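Local coordinates for protein putative DD-carboxypeptidase TP_0574 (Treponema pallidum, PDB 1O75) that binds penicillin and has zinc-dependent carboxypeptidase activity on synthetic depsipeptides, and may act as a D,D-carboxypeptidase that decreases peptidoglycan cross-linking, at residues 231-236 / 315-320; 298-303 / 311-316; 337-342 / 406-411; 61-66 / 120-125. The protein carries 2 engineered substitutions. All blocks are in the same frame, centred on the assembly; numbering follows the deposited sequence.

Interaction 1. Residues 231-236 / 315-320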
loop_
_atom_site.group_PDB
_atom_site.type_symbol
_atom_site.label_atom_id
_atom_site.label_comp_id
_atom_site.label_asym_id
_atom_site.label_seq_id
_atom_site.Cartn_x
_atom_site.Cartn_y
_atom_site.Cartn_z
ATOM N N ALA B 231 -12.570 -1.016 10.334
ATOM C CA ALA B 231 -13.217 -0.554 9.113
ATOM C C ALA B 231 -12.276 0.415 8.431
ATOM O O ALA B 231 -11.669 1.266 9.091
ATOM C CB ALA B 231 -14.551 0.151 9.435
ATOM N N SER B 232 -12.138 0.263 7.120
ATOM C CA SER B 232 -11.286 1.121 6.319
ATOM C C SER B 232 -12.201 1.975 5.471
ATOM O O SER B 232 -12.825 1.480 4.528
ATOM C CB SER B 232 -10.391 0.285 5.400
ATOM O OG SER B 232 -9.359 -0.307 6.156
ATOM N N VAL B 233 -12.286 3.253 5.798
ATOM C CA VAL B 233 -13.156 4.121 5.042
ATOM C C VAL B 233 -12.384 4.817 3.914
ATOM O O VAL B 233 -11.471 5.599 4.181
ATOM C CB VAL B 233 -13.797 5.181 5.983
ATOM C CG1 VAL B 233 -14.776 6.061 5.208
ATOM C CG2 VAL B 233 -14.502 4.489 7.157
ATOM N N MET B 234 -12.713 4.506 2.663
ATOM C CA MET B 234 -12.074 5.185 1.534
ATOM C C MET B 234 -12.932 6.420 1.277
ATOM O O MET B 234 -14.164 6.336 1.270
ATOM C CB MET B 234 -12.042 4.284 0.308
ATOM C CG MET B 234 -11.099 3.097 0.461
ATOM S SD MET B 234 -9.388 3.595 0.208
ATOM C CE MET B 234 -9.422 3.812 -1.624
ATOM N N LEU B 235 -12.292 7.561 1.053
ATOM C CA LEU B 235 -13.009 8.829 0.865
ATOM C C LEU B 235 -12.972 9.426 -0.544
ATOM O O LEU B 235 -12.060 9.138 -1.328
ATOM C CB LEU B 235 -12.430 9.855 1.842
ATOM C CG LEU B 235 -12.458 9.429 3.319
ATOM C CD1 LEU B 235 -11.583 10.359 4.127
ATOM C CD2 LEU B 235 -13.893 9.479 3.863
ATOM N N LYS B 236 -13.978 10.237 -0.871
ATOM C CA LYS B 236 -14.008 10.942 -2.153
ATOM C C LYS B 236 -14.686 12.286 -1.904
ATOM O O LYS B 236 -15.212 12.537 -0.811
ATOM C CB LYS B 236 -14.738 10.137 -3.245
ATOM C CG LYS B 236 -16.238 9.958 -3.036
ATOM C CD LYS B 236 -16.849 9.085 -4.147
ATOM C CE LYS B 236 -18.380 9.053 -4.053
ATOM N NZ LYS B 236 -18.958 8.188 -5.112
ATOM N N LEU B 315 -20.202 4.961 12.135
ATOM C CA LEU B 315 -18.985 5.720 12.446
ATOM C C LEU B 315 -19.142 7.155 11.955
ATOM O O LEU B 315 -19.560 7.377 10.826
ATOM C CB LEU B 315 -17.764 5.099 11.718
ATOM C CG LEU B 315 -17.671 3.580 11.718
ATOM C CD1 LEU B 315 -16.386 3.123 11.029
ATOM C CD2 LEU B 315 -17.722 3.077 13.147
ATOM N N THR B 316 -18.793 8.120 12.790
ATOM C CA THR B 316 -18.879 9.504 12.361
ATOM C C THR B 316 -17.485 10.139 12.459
ATOM O O THR B 316 -16.972 10.311 13.550
ATOM C CB THR B 316 -19.874 10.301 13.245
ATOM O OG1 THR B 316 -21.171 9.693 13.148
ATOM C CG2 THR B 316 -19.984 11.773 12.763
ATOM N N LEU B 317 -16.897 10.486 11.312
ATOM C CA LEU B 317 -15.569 11.125 11.257
ATOM C C LEU B 317 -15.743 12.626 11.499
ATOM O O LEU B 317 -16.515 13.276 10.810
ATOM C CB LEU B 317 -14.946 10.922 9.866
ATOM C CG LEU B 317 -14.195 9.625 9.548
ATOM C CD1 LEU B 317 -14.815 8.454 10.201
ATOM C CD2 LEU B 317 -14.133 9.460 8.040
ATOM N N ILE B 318 -14.986 13.165 12.444
ATOM C CA ILE B 318 -15.065 14.563 12.828
ATOM C C ILE B 318 -13.775 15.317 12.495
ATOM O O ILE B 318 -12.697 14.986 12.996
ATOM C CB ILE B 318 -15.373 14.646 14.331
ATOM C CG1 ILE B 318 -16.749 13.977 14.586
ATOM C CG2 ILE B 318 -15.359 16.092 14.790
ATOM C CD1 ILE B 318 -17.001 13.671 16.042
ATOM N N ALA B 319 -13.905 16.340 11.658
ATOM C CA ALA B 319 -12.753 17.116 11.200
ATOM C C ALA B 319 -13.110 18.600 11.082
ATOM O O ALA B 319 -14.189 18.937 10.630
ATOM C CB ALA B 319 -12.292 16.583 9.831
ATOM N N ASN B 320 -12.189 19.470 11.481
ATOM C CA ASN B 320 -12.420 20.923 11.437
ATOM C C ASN B 320 -12.698 21.445 10.045
ATOM O O ASN B 320 -11.941 21.185 9.119
ATOM C CB ASN B 320 -11.206 21.675 12.016
ATOM C CG ASN B 320 -11.066 21.493 13.491
ATOM O OD1 ASN B 320 -12.186 21.237 14.166
ATOM N ND2 ASN B 320 -9.957 21.588 14.043
#

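Interaction 2. Residues 298-303 / 311-316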
loop_
_atom_site.group_PDB
_atom_site.type_symbol
_atom_site.label_atom_id
_atom_site.label_comp_id
_atom_site.label_asym_id
_atom_site.label_seq_id
_atom_site.Cartn_x
_atom_site.Cartn_y
_atom_site.Cartn_z
ATOM N N ILE B 298 -11.817 -1.412 16.729
ATOM C CA ILE B 298 -12.404 -1.520 18.047
ATOM C C ILE B 298 -11.970 -2.824 18.698
ATOM O O ILE B 298 -11.709 -3.810 18.015
ATOM C CB ILE B 298 -13.955 -1.465 17.957
ATOM C CG1 ILE B 298 -14.566 -1.319 19.352
ATOM C CG2 ILE B 298 -14.502 -2.741 17.262
ATOM C CD1 ILE B 298 -16.096 -1.147 19.312
ATOM N N ASN B 299 -11.824 -2.798 20.010
ATOM C CA ASN B 299 -11.515 -4.020 20.753
ATOM C C ASN B 299 -12.612 -4.054 21.801
ATOM O O ASN B 299 -12.663 -3.196 22.666
ATOM C CB ASN B 299 -10.153 -3.969 21.443
ATOM C CG ASN B 299 -9.843 -5.263 22.172
ATOM O OD1 ASN B 299 -10.524 -5.612 23.140
ATOM N ND2 ASN B 299 -8.825 -5.988 21.705
ATOM N N TYR B 300 -13.489 -5.049 21.717
ATOM C CA TYR B 300 -14.627 -5.122 22.636
ATOM C C TYR B 300 -14.243 -5.155 24.104
ATOM O O TYR B 300 -15.055 -4.848 24.970
ATOM C CB TYR B 300 -15.486 -6.341 22.286
ATOM C CG TYR B 300 -15.893 -6.366 20.824
ATOM C CD1 TYR B 300 -15.772 -7.535 20.066
ATOM C CD2 TYR B 300 -16.403 -5.212 20.197
ATOM C CE1 TYR B 300 -16.145 -7.566 18.721
ATOM C CE2 TYR B 300 -16.785 -5.232 18.855
ATOM C CZ TYR B 300 -16.654 -6.413 18.124
ATOM O OH TYR B 300 -17.039 -6.446 16.804
ATOM N N GLY B 301 -12.991 -5.509 24.386
ATOM C CA GLY B 301 -12.558 -5.589 25.773
ATOM C C GLY B 301 -11.990 -4.328 26.388
ATOM O O GLY B 301 -11.657 -4.330 27.568
ATOM N N PHE B 302 -11.862 -3.241 25.618
ATOM C CA PHE B 302 -11.322 -2.004 26.178
ATOM C C PHE B 302 -12.369 -1.366 27.068
ATOM O O PHE B 302 -13.559 -1.433 26.774
ATOM C CB PHE B 302 -10.951 -1.005 25.076
ATOM C CG PHE B 302 -9.762 -1.420 24.219
ATOM C CD1 PHE B 302 -9.017 -2.570 24.503
ATOM C CD2 PHE B 302 -9.382 -0.629 23.133
ATOM C CE1 PHE B 302 -7.904 -2.923 23.709
ATOM C CE2 PHE B 302 -8.290 -0.958 22.344
ATOM C CZ PHE B 302 -7.540 -2.114 22.629
ATOM N N ASP B 303 -11.947 -0.721 28.145
ATOM C CA ASP B 303 -12.925 -0.095 29.029
ATOM C C ASP B 303 -13.779 0.960 28.337
ATOM O O ASP B 303 -14.973 1.087 28.642
ATOM C CB ASP B 303 -12.248 0.540 30.240
ATOM C CG ASP B 303 -11.561 -0.482 31.135
ATOM O OD1 ASP B 303 -11.925 -1.679 31.099
ATOM O OD2 ASP B 303 -10.654 -0.069 31.878
ATOM N N GLY B 311 -21.812 -6.666 15.554
ATOM C CA GLY B 311 -23.078 -6.045 15.220
ATOM C C GLY B 311 -22.911 -4.870 14.263
ATOM O O GLY B 311 -21.904 -4.761 13.568
ATOM N N TYR B 312 -23.910 -3.994 14.257
ATOM C CA TYR B 312 -23.961 -2.841 13.377
ATOM C C TYR B 312 -23.504 -1.577 14.051
ATOM O O TYR B 312 -23.999 -1.205 15.140
ATOM C CB TYR B 312 -25.387 -2.644 12.868
ATOM C CG TYR B 312 -25.845 -3.789 12.024
ATOM C CD1 TYR B 312 -25.641 -3.792 10.645
ATOM C CD2 TYR B 312 -26.418 -4.918 12.616
ATOM C CE1 TYR B 312 -25.998 -4.893 9.875
ATOM C CE2 TYR B 312 -26.769 -6.032 11.851
ATOM C CZ TYR B 312 -26.556 -6.010 10.493
ATOM O OH TYR B 312 -26.860 -7.127 9.757
ATOM N N TYR B 313 -22.574 -0.908 13.379
ATOM C CA TYR B 313 -22.023 0.323 13.882
ATOM C C TYR B 313 -22.198 1.448 12.878
ATOM O O TYR B 313 -22.294 1.228 11.672
ATOM C CB TYR B 313 -20.519 0.183 14.184
ATOM C CG TYR B 313 -20.191 -0.688 15.371
ATOM C CD1 TYR B 313 -20.206 -2.083 15.271
ATOM C CD2 TYR B 313 -19.872 -0.116 16.599
ATOM C CE1 TYR B 313 -19.903 -2.881 16.387
ATOM C CE2 TYR B 313 -19.577 -0.894 17.698
ATOM C CZ TYR B 313 -19.591 -2.276 17.589
ATOM O OH TYR B 313 -19.272 -3.017 18.706
ATOM N N ARG B 314 -22.229 2.657 13.405
ATOM C CA ARG B 314 -22.316 3.852 12.587
ATOM C C ARG B 314 -21.116 4.661 13.057
ATOM O O ARG B 314 -21.026 4.990 14.244
ATOM C CB ARG B 314 -23.614 4.623 12.864
ATOM C CG ARG B 314 -23.638 6.008 12.228
ATOM C CD ARG B 314 -25.080 6.502 12.001
ATOM N NE ARG B 314 -25.745 5.715 10.957
ATOM C CZ ARG B 314 -27.059 5.660 10.777
ATOM N NH1 ARG B 314 -27.879 6.351 11.577
ATOM N NH2 ARG B 314 -27.557 4.914 9.802
ATOM N N LEU B 315 -20.202 4.961 12.135
ATOM C CA LEU B 315 -18.985 5.720 12.446
ATOM C C LEU B 315 -19.142 7.155 11.955
ATOM O O LEU B 315 -19.560 7.377 10.826
ATOM C CB LEU B 315 -17.764 5.099 11.718
ATOM C CG LEU B 315 -17.671 3.580 11.718
ATOM C CD1 LEU B 315 -16.386 3.123 11.029
ATOM C CD2 LEU B 315 -17.722 3.077 13.147
ATOM N N THR B 316 -18.793 8.120 12.790
ATOM C CA THR B 316 -18.879 9.504 12.361
ATOM C C THR B 316 -17.485 10.139 12.459
ATOM O O THR B 316 -16.972 10.311 13.550
ATOM C CB THR B 316 -19.874 10.301 13.245
ATOM O OG1 THR B 316 -21.171 9.693 13.148
ATOM C CG2 THR B 316 -19.984 11.773 12.763
#

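Interaction 3. Residues 337-342 / 406-411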
loop_
_atom_site.group_PDB
_atom_site.type_symbol
_atom_site.label_atom_id
_atom_site.label_comp_id
_atom_site.label_asym_id
_atom_site.label_seq_id
_atom_site.Cartn_x
_atom_site.Cartn_y
_atom_site.Cartn_z
ATOM N N GLY B 337 -16.739 -22.357 17.003
ATOM C CA GLY B 337 -16.388 -23.751 16.834
ATOM C C GLY B 337 -14.884 -23.755 16.644
ATOM O O GLY B 337 -14.257 -22.696 16.726
ATOM N N ASN B 338 -14.287 -24.916 16.411
ATOM C CA ASN B 338 -12.846 -24.948 16.185
ATOM C C ASN B 338 -12.510 -25.673 14.893
ATOM O O ASN B 338 -12.856 -26.836 14.700
ATOM C CB ASN B 338 -12.109 -25.558 17.383
ATOM C CG ASN B 338 -11.626 -24.492 18.366
ATOM O OD1 ASN B 338 -10.927 -23.552 17.981
ATOM N ND2 ASN B 338 -11.998 -24.635 19.636
ATOM N N ILE B 339 -11.834 -24.946 14.009
ATOM C CA ILE B 339 -11.453 -25.425 12.690
ATOM C C ILE B 339 -10.042 -26.030 12.644
ATOM O O ILE B 339 -9.151 -25.614 13.386
ATOM C CB ILE B 339 -11.562 -24.248 11.689
ATOM C CG1 ILE B 339 -11.066 -24.664 10.305
ATOM C CG2 ILE B 339 -10.778 -23.058 12.217
ATOM C CD1 ILE B 339 -11.960 -25.654 9.620
ATOM N N ASP B 340 -9.854 -27.017 11.770
ATOM C CA ASP B 340 -8.567 -27.689 11.606
ATOM C C ASP B 340 -8.076 -27.511 10.180
ATOM O O ASP B 340 -8.805 -27.782 9.227
ATOM C CB ASP B 340 -8.694 -29.186 11.895
ATOM C CG ASP B 340 -9.129 -29.476 13.313
ATOM O OD1 ASP B 340 -8.389 -29.118 14.258
ATOM O OD2 ASP B 340 -10.217 -30.069 13.480
ATOM N N ILE B 341 -6.831 -27.070 10.039
ATOM C CA ILE B 341 -6.247 -26.839 8.724
ATOM C C ILE B 341 -4.927 -27.593 8.528
ATOM O O ILE B 341 -4.112 -27.696 9.448
ATOM C CB ILE B 341 -6.003 -25.329 8.504
ATOM C CG1 ILE B 341 -7.332 -24.571 8.569
ATOM C CG2 ILE B 341 -5.327 -25.098 7.162
ATOM C CD1 ILE B 341 -7.174 -23.068 8.678
ATOM N N GLY B 342 -4.719 -28.113 7.322
ATOM C CA GLY B 342 -3.495 -28.838 7.031
ATOM C C GLY B 342 -3.035 -28.629 5.603
ATOM O O GLY B 342 -3.854 -28.562 4.685
ATOM N N GLY B 406 -16.409 -13.559 11.609
ATOM C CA GLY B 406 -15.175 -12.829 11.392
ATOM C C GLY B 406 -14.148 -13.813 10.864
ATOM O O GLY B 406 -14.222 -15.003 11.152
ATOM N N SER B 407 -13.194 -13.332 10.079
ATOM C CA SER B 407 -12.183 -14.207 9.513
ATOM C C SER B 407 -11.304 -14.829 10.597
ATOM O O SER B 407 -11.241 -14.345 11.728
ATOM C CB SER B 407 -11.324 -13.428 8.522
ATOM O OG SER B 407 -10.785 -12.284 9.147
ATOM N N VAL B 408 -10.628 -15.913 10.238
ATOM C CA VAL B 408 -9.741 -16.603 11.159
ATOM C C VAL B 408 -8.431 -16.904 10.454
ATOM O O VAL B 408 -8.422 -17.243 9.274
ATOM C CB VAL B 408 -10.361 -17.935 11.629
ATOM C CG1 VAL B 408 -9.298 -18.819 12.249
ATOM C CG2 VAL B 408 -11.454 -17.664 12.647
ATOM N N ARG B 409 -7.316 -16.746 11.155
ATOM C CA ARG B 409 -6.046 -17.088 10.541
ATOM C C ARG B 409 -5.262 -18.012 11.459
ATOM O O ARG B 409 -5.273 -17.858 12.684
ATOM C CB ARG B 409 -5.231 -15.844 10.167
ATOM C CG ARG B 409 -4.986 -14.844 11.256
ATOM C CD ARG B 409 -4.030 -13.771 10.737
ATOM N NE ARG B 409 -4.504 -13.132 9.508
ATOM C CZ ARG B 409 -3.785 -12.270 8.795
ATOM N NH1 ARG B 409 -2.557 -11.944 9.181
ATOM N NH2 ARG B 409 -4.288 -11.725 7.699
ATOM N N ALA B 410 -4.607 -18.995 10.855
ATOM C CA ALA B 410 -3.839 -19.970 11.609
ATOM C C ALA B 410 -2.483 -20.278 10.974
ATOM O O ALA B 410 -2.254 -20.012 9.793
ATOM C CB ALA B 410 -4.651 -21.252 11.745
ATOM N N LYS B 411 -1.591 -20.840 11.781
ATOM C CA LYS B 411 -0.262 -21.216 11.330
ATOM C C LYS B 411 -0.288 -22.690 10.961
ATOM O O LYS B 411 -0.682 -23.533 11.765
ATOM C CB LYS B 411 0.753 -20.995 12.442
ATOM C CG LYS B 411 0.821 -19.571 12.937
ATOM C CD LYS B 411 1.403 -18.649 11.890
ATOM C CE LYS B 411 1.552 -17.249 12.448
ATOM N NZ LYS B 411 2.154 -16.331 11.442
#

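Interaction 4. Residues 61-66 / 120-125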
loop_
_atom_site.group_PDB
_atom_site.type_symbol
_atom_site.label_atom_id
_atom_site.label_comp_id
_atom_site.label_asym_id
_atom_site.label_seq_id
_atom_site.Cartn_x
_atom_site.Cartn_y
_atom_site.Cartn_z
ATOM N N GLY B 61 4.245 7.534 13.758
ATOM C CA GLY B 61 2.922 8.010 14.113
ATOM C C GLY B 61 3.047 9.365 14.792
ATOM O O GLY B 61 2.158 10.221 14.681
ATOM N N ALA B 62 4.163 9.569 15.494
ATOM C CA ALA B 62 4.376 10.824 16.189
ATOM C C ALA B 62 4.387 11.989 15.200
ATOM O O ALA B 62 3.799 13.020 15.469
ATOM C CB ALA B 62 5.680 10.780 16.995
ATOM N N PHE B 63 5.050 11.828 14.060
ATOM C CA PHE B 63 5.084 12.899 13.068
ATOM C C PHE B 63 3.675 13.255 12.604
ATOM O O PHE B 63 3.305 14.422 12.511
ATOM C CB PHE B 63 5.895 12.479 11.831
ATOM C CG PHE B 63 5.705 13.402 10.656
ATOM C CD1 PHE B 63 6.349 14.641 10.614
ATOM C CD2 PHE B 63 4.861 13.049 9.598
ATOM C CE1 PHE B 63 6.156 15.525 9.529
ATOM C CE2 PHE B 63 4.660 13.918 8.510
ATOM C CZ PHE B 63 5.308 15.160 8.471
ATOM N N ARG B 64 2.898 12.233 12.278
ATOM C CA ARG B 64 1.512 12.450 11.819
ATOM C C ARG B 64 0.635 13.133 12.855
ATOM O O ARG B 64 -0.170 13.996 12.510
ATOM C CB ARG B 64 0.864 11.120 11.454
ATOM C CG ARG B 64 1.514 10.423 10.276
ATOM C CD ARG B 64 0.898 9.041 10.064
ATOM N NE ARG B 64 1.821 8.247 9.289
ATOM C CZ ARG B 64 2.351 7.105 9.695
ATOM N NH1 ARG B 64 2.040 6.604 10.879
ATOM N NH2 ARG B 64 3.214 6.477 8.913
ATOM N N GLN B 65 0.783 12.770 14.124
ATOM C CA GLN B 65 -0.068 13.371 15.157
ATOM C C GLN B 65 0.330 14.742 15.684
ATOM O O GLN B 65 -0.486 15.429 16.289
ATOM C CB GLN B 65 -0.196 12.411 16.334
ATOM C CG GLN B 65 -0.872 11.094 15.968
ATOM C CD GLN B 65 -0.961 10.177 17.156
ATOM O OE1 GLN B 65 -1.929 10.232 17.926
ATOM N NE2 GLN B 65 0.067 9.353 17.346
ATOM N N GLN B 66 1.575 15.154 15.444
ATOM C CA GLN B 66 2.049 16.443 15.965
ATOM C C GLN B 66 1.290 17.622 15.409
ATOM O O GLN B 66 1.323 18.716 15.973
ATOM C CB GLN B 66 3.558 16.633 15.663
ATOM C CG GLN B 66 3.848 17.101 14.234
ATOM C CD GLN B 66 5.355 17.236 13.985
ATOM O OE1 GLN B 66 6.112 17.462 14.911
ATOM N NE2 GLN B 66 5.773 17.104 12.733
ATOM N N ILE B 120 5.242 17.613 3.009
ATOM C CA ILE B 120 4.429 18.392 3.914
ATOM C C ILE B 120 5.214 19.590 4.424
ATOM O O ILE B 120 6.297 19.442 4.965
ATOM C CB ILE B 120 3.940 17.493 5.068
ATOM C CG1 ILE B 120 2.976 16.440 4.485
ATOM C CG2 ILE B 120 3.206 18.328 6.117
ATOM C CD1 ILE B 120 2.863 15.186 5.308
ATOM N N LYS B 121 4.663 20.783 4.230
ATOM C CA LYS B 121 5.321 22.003 4.674
ATOM C C LYS B 121 4.640 22.443 5.957
ATOM O O LYS B 121 3.404 22.404 6.065
ATOM C CB LYS B 121 5.196 23.080 3.593
ATOM C CG LYS B 121 5.680 22.568 2.228
ATOM C CD LYS B 121 7.101 22.010 2.375
ATOM C CE LYS B 121 7.524 21.066 1.241
ATOM N NZ LYS B 121 7.382 21.661 -0.116
ATOM N N PHE B 122 5.433 22.870 6.927
ATOM C CA PHE B 122 4.857 23.272 8.196
ATOM C C PHE B 122 5.850 24.146 8.919
ATOM O O PHE B 122 6.994 24.277 8.483
ATOM C CB PHE B 122 4.587 22.015 9.034
ATOM C CG PHE B 122 5.807 21.147 9.225
ATOM C CD1 PHE B 122 6.754 21.451 10.201
ATOM C CD2 PHE B 122 6.037 20.055 8.402
ATOM C CE1 PHE B 122 7.915 20.674 10.349
ATOM C CE2 PHE B 122 7.193 19.277 8.545
ATOM C CZ PHE B 122 8.131 19.589 9.519
ATOM N N GLU B 123 5.420 24.761 10.012
ATOM C CA GLU B 123 6.357 25.542 10.789
ATOM C C GLU B 123 6.346 25.077 12.219
ATOM O O GLU B 123 5.384 24.448 12.679
ATOM C CB GLU B 123 6.087 27.043 10.691
ATOM C CG GLU B 123 4.677 27.505 10.831
ATOM C CD GLU B 123 4.574 28.993 10.514
ATOM O OE1 GLU B 123 5.260 29.784 11.198
ATOM O OE2 GLU B 123 3.829 29.374 9.581
ATOM N N ALA B 124 7.444 25.366 12.904
ATOM C CA ALA B 124 7.644 24.979 14.284
ATOM C C ALA B 124 6.719 25.730 15.204
ATOM O O ALA B 124 6.124 26.739 14.827
ATOM C CB ALA B 124 9.105 25.218 14.700
ATOM N N VAL B 125 6.624 25.217 16.425
ATOM C CA VAL B 125 5.779 25.781 17.454
ATOM C C VAL B 125 6.619 26.009 18.707
ATOM O O VAL B 125 7.350 25.123 19.160
ATOM C CB VAL B 125 4.602 24.818 17.802
ATOM C CG1 VAL B 125 3.883 25.302 19.061
ATOM C CG2 VAL B 125 3.620 24.749 16.641
#

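Interaction 1. Residues 231-236 / 315-320
Ala-231, Val-233 and Leu-235 meet Leu-315 and Leu-317 through methyl groups alone, and all five residues are buried. Start at Ala-231, where CB lies 3.8 Å from CD1 of Leu-315. Along the strand, the two remaining contacts converge on a single methyl, CD2 of Leu-317: it sits 4.2 Å from Leu-235 CD2 and a looser 4.5 Å from Val-233 CG1. Leu-317 thus reaches both the valine and the leucine, which point to the same side of their strand, and its side chain runs at a slant to that of Leu-235. Leu-315 gets its methyl to the alanine because CG stands opposite the carbonyl carbon (chi1 -42°) and the rest of the chain is extended.

Backbone bonds tie strand 229-237 into its own sheet: Ala-231 to Cys-296 and Val-233 to Ile-294. Met-234, on the other side of that strand, touches a bound sulfated glucose. Leu-315 also packs on Tyr-260 and Cys-296, and its side chain comes to about 4 Å (nearest atoms) from a bound xenon.

Strand 229-237 lies between 212-220 and 293-298 in one antiparallel sheet, and 311-319 between 255-262 and 325-331 in another. One packs on the other with the two strand segments at 54° and their axes 10.7 Å apart at closest approach. This is the core of a beta sandwich, consistent with the immunoglobulin-like E-set clan to which the domain C family belongs.

Interaction 2. Residues 298-303 / 311-316
The hydroxyl of Tyr-313 is where this contact comes together: OH hydrogen-bonds to the carbonyl O of Gly-309 in the connecting loop, while Tyr-300 and Ile-298 close in around it. Tyr-313 OH lies 3.3 Å from CE2 of Tyr-300, and the two side chains run at a slant to each other. Ile-298 arrives from the opposite direction to Tyr-313, its CD1 3.7 Å from the same OH and 3.8 Å from Tyr-313 CE2. That reach comes from a fully extended isoleucine, with CG1 anti to the backbone N (chi1 -170°) and CD1 carried straight on.

A type I turn from Asn-299 to Phe-302 brings Tyr-300 round. It is closed by Phe-302 N to Asn-299 O at 3.1 Å and reinforced by an Asx turn, in which Gly-301 N donates to Asn-299 OD1 at 2.8 Å in the carbonyl plane. Asn-299 CB also lies over the centre of one face of the Phe-302 ring.

The Tyr-313 ring stacks on Tyr-262 and meets Phe-331, whose strand 325-331 pairs with 311-319. The turn follows strand 293-298 of the facing sheet, so the contact spans the gap between the sheets beside the xenon site, to which Tyr-260 and Phe-331 contribute.

Interaction 3. Residues 337-342 / 406-411
Ile-339 overlaps Val-408 through its CG2 branch, which stands 4.5 Å from the valine CG1. The other branch of Ile-339 turns off: CG1 is anti to the backbone N, but the next bond (chi2 69°) swings CD1 away from the valine, so the short methyl does the touching. Two residues on, Ile-341 behaves differently. Its chain is extended (chi2 167°) and sends CD1 forward to 4.4 Å from CB of Ala-410.

Both contacts are loose and purely apolar, burying 94 Å² in all. They join two antiparallel sheets laid against each other as a beta sandwich: 340-344 is an outermost strand of the three-stranded sheet, and 408-412 an outermost strand of the four-stranded one. Ile-341 does more than meet the edge, since it also packs on Val-398 and Val-400 in the adjacent strand 396-401 and on Leu-348 of its own sheet. Ile-339 rests on Ile-350 in the same way.

Backbone pairing runs within each sheet: Asp-340 bonds to Gly-351 on one side, and Val-408 and Ala-410 to Val-400 and Val-398 on the other. Of the charged residues interleaved with the apolar ones on strand 408-412, Arg-409 forms a salt bridge with Glu-399, and Lys-411 forms one with Asp-368 of the second subunit.

Interaction 4. Residues 61-66 / 120-125
The ring of Phe-63 meets the strand with its edge. Ile-120 CD1 lies in the ring plane, 3.9 Å from CE2 and 4.0 Å from CZ of Phe-63, and Phe-122 CE2 lies near the same plane, 4.0 Å from Phe-63 CE1. The two touch neighbouring parts of the rim, on either flank of the ring's far end: one is an aliphatic methyl, the other an aromatic carbon, and both side chains run at a slant to the phenylalanine. Phe-67 meets this ring edge-to-face, and Asp-133 also touches it.

The torsions explain how the two sides reach each other. Phe-63 leaves the helix with CG anti to the backbone N (chi1 167°), so that although CB does not head for the strand, the ring end comes close to it. On the strand, CB of Phe-122 points toward the helix and CE2 does the touching. Ile-120 is extended and leads with CD1. The atoms that touch are all carbons; the two segments bury 132 Å² between them.

Strand 120-124 pairs antiparallel with 101-114, at the margin of the large mixed sheet. Helix 60-65 rests on that sheet too: Ala-62 packs on Val-150 and Val-73, Gln-65 on Val-152 and Val-71. Gln-66 follows, tied by its backbone to Ala-109 of strand 101-114 and by OE1 to the backbone N of Leu-131.

Overall arrangement
Following the chain, interaction 4 comes first: it closes the loop between 61-66 and 120-125 and ties a short helix to strand 120-124 of the large mixed sheet in the N-terminal part. Interaction 1 then spans 231 to 320 and brings together the two layers of the domain C sandwich. Interaction 2 nests inside that span and shares strand 311-319 with it; it closes the short loop between strands 293-298 and 311-319, joining one layer to the other about 15 Å from interaction 1, centre to centre. Last comes interaction 3, in series, which packs two sheets together in the C-terminal part. Its centre lies about 42 Å from that of interaction 4, on the other side of the chain's centre.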